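Local coordinates for interferon (Danio rerio, PDB 3PIV), which is a helical cytokine of the alpha/beta interferon family that probably signals antiviral defence by binding a cell-surface cytokine receptor, at residues 27-32 with 133-138. Sequence-based numbering, arbitrary orientation.
Sequences KYADLE and SAEAWE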
# COMPACT_ATOMS: atom_id res chain seq x y z
N LYS A 27 6.92 14.41 11.28
CA LYS A 27 7.87 13.32 11.23
C LYS A 27 7.11 12.03 11.52
O LYS A 27 6.02 12.06 12.11
CB LYS A 27 9.00 13.53 12.24
CG LYS A 27 8.74 12.89 13.60
CD LYS A 27 8.15 13.87 14.60
CE LYS A 27 9.23 14.50 15.46
NZ LYS A 27 8.70 15.60 16.31
N TYR A 28 7.66 10.90 11.09
CA TYR A 28 6.97 9.62 11.25
C TYR A 28 6.93 9.21 12.70
O TYR A 28 7.89 9.46 13.44
CB TYR A 28 7.65 8.52 10.44
CG TYR A 28 7.37 8.56 8.95
CD1 TYR A 28 6.18 8.04 8.43
CD2 TYR A 28 8.28 9.11 8.07
CE1 TYR A 28 5.93 8.06 7.07
CE2 TYR A 28 8.04 9.14 6.71
CZ TYR A 28 6.86 8.62 6.22
OH TYR A 28 6.62 8.66 4.87
N ALA A 29 5.83 8.58 13.10
CA ALA A 29 5.72 7.94 14.40
C ALA A 29 6.50 6.61 14.41
O ALA A 29 6.83 6.07 13.36
CB ALA A 29 4.26 7.69 14.76
N ASP A 30 6.82 6.11 15.60
CA ASP A 30 7.48 4.81 15.69
C ASP A 30 6.53 3.72 15.21
O ASP A 30 5.32 3.78 15.46
CB ASP A 30 7.93 4.54 17.13
CG ASP A 30 9.09 5.42 17.55
OD1 ASP A 30 10.01 5.65 16.74
OD2 ASP A 30 9.10 5.87 18.71
N LEU A 31 7.07 2.72 14.52
CA LEU A 31 6.24 1.62 14.05
C LEU A 31 5.84 0.80 15.25
O LEU A 31 6.65 0.02 15.78
CB LEU A 31 7.01 0.73 13.07
CG LEU A 31 6.24 -0.11 12.04
CD1 LEU A 31 6.92 -1.45 11.81
CD2 LEU A 31 4.80 -0.33 12.43
N GLU A 32 4.59 0.96 15.70
CA GLU A 32 4.08 0.21 16.84
C GLU A 32 2.81 -0.55 16.48
O GLU A 32 1.98 -0.88 17.34
CB GLU A 32 3.87 1.14 18.04
CG GLU A 32 5.19 1.58 18.70
CD GLU A 32 5.02 2.68 19.74
OE1 GLU A 32 3.88 3.17 19.94
OE2 GLU A 32 6.04 3.08 20.36
N SER A 133 -7.90 8.93 15.78
CA SER A 133 -7.08 9.90 16.48
C SER A 133 -5.85 10.22 15.64
O SER A 133 -5.57 9.53 14.66
CB SER A 133 -6.64 9.33 17.82
OG SER A 133 -5.76 8.24 17.62
N ALA A 134 -5.12 11.26 16.00
CA ALA A 134 -3.89 11.58 15.30
C ALA A 134 -2.87 10.43 15.37
O ALA A 134 -2.20 10.14 14.38
CB ALA A 134 -3.29 12.88 15.81
N GLU A 135 -2.75 9.78 16.52
CA GLU A 135 -1.76 8.71 16.65
C GLU A 135 -2.21 7.41 15.97
O GLU A 135 -1.38 6.64 15.52
CB GLU A 135 -1.35 8.44 18.10
CG GLU A 135 0.17 8.62 18.40
CD GLU A 135 1.13 8.24 17.23
OE1 GLU A 135 1.11 7.08 16.73
OE2 GLU A 135 1.94 9.12 16.85
N ALA A 136 -3.52 7.18 15.89
CA ALA A 136 -4.01 6.06 15.09
C ALA A 136 -3.66 6.31 13.62
O ALA A 136 -3.12 5.42 12.96
CB ALA A 136 -5.50 5.86 15.26
N TRP A 137 -3.94 7.51 13.12
CA TRP A 137 -3.57 7.86 11.75
C TRP A 137 -2.05 7.79 11.53
O TRP A 137 -1.59 7.32 10.50
CB TRP A 137 -4.12 9.24 11.36
CG TRP A 137 -5.51 9.17 10.76
CD1 TRP A 137 -6.64 9.78 11.22
CD2 TRP A 137 -5.91 8.43 9.59
NE1 TRP A 137 -7.71 9.48 10.41
CE2 TRP A 137 -7.29 8.65 9.40
CE3 TRP A 137 -5.24 7.60 8.69
CZ2 TRP A 137 -8.01 8.07 8.35
CZ3 TRP A 137 -5.95 7.02 7.64
CH2 TRP A 137 -7.32 7.27 7.48
N GLU A 138 -1.27 8.22 12.51
CA GLU A 138 0.18 8.21 12.38
C GLU A 138 0.74 6.79 12.36
O GLU A 138 1.74 6.52 11.69
CB GLU A 138 0.84 9.06 13.46
CG GLU A 138 0.58 10.54 13.28
CD GLU A 138 1.26 11.12 12.04
OE1 GLU A 138 2.11 10.43 11.44
OE2 GLU A 138 0.95 12.28 11.68
O HOH W 1 3.81 8.37 11.24
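A29 lays its methyl group over the first turn of helix 134-158, between the side chains of E135 and E138. CB of A29 sits 3.9 Å from CB of E138, an aliphatic touch, and 3.4 Å from OE2 of E135, whose carboxylate comes alongside the methyl. With its chain bent at chi2 (-33°), E135 brings its acid group nearer the loop than the direction of its CB alone would; its OE1 is held by Q139 NE2, one turn further along the helix.

No direct hydrogen bond joins residues 27-32 to 133-138. A water does the joining instead: it accepts from A29 N at 2.8 Å and donates both to E138 O at 2.8 Å and to E138 OE1 at 2.7 Å. The E138 chain, bent at chi2 (-67°), folds so that OE1 and the residue's own carbonyl can grip the same water. That carboxylate is well tied down besides, with OE1 in a salt bridge to R141 and OE2 accepting from W77 NE1.

S133 is the N-cap of the helix, OG accepting from A136 N at 3.0 Å, and this caps the turn that carries E135 and E138. The loop belongs to the connection between helices 10-23 and 37-44, and it rests on the start of the last helix of this all-helical cytokine fold. On the helix side, Q139 bonds to D30 O through NE2 and to E32 N through OE1; before A29 in the loop, Y28 makes a cation-pi contact with R141.

With one methyl, one shared water and little buried surface, the two segments meet at the protein surface through a light, hydrated contact; direct polar bonds to the loop backbone are made by Q139, which A29 also touches.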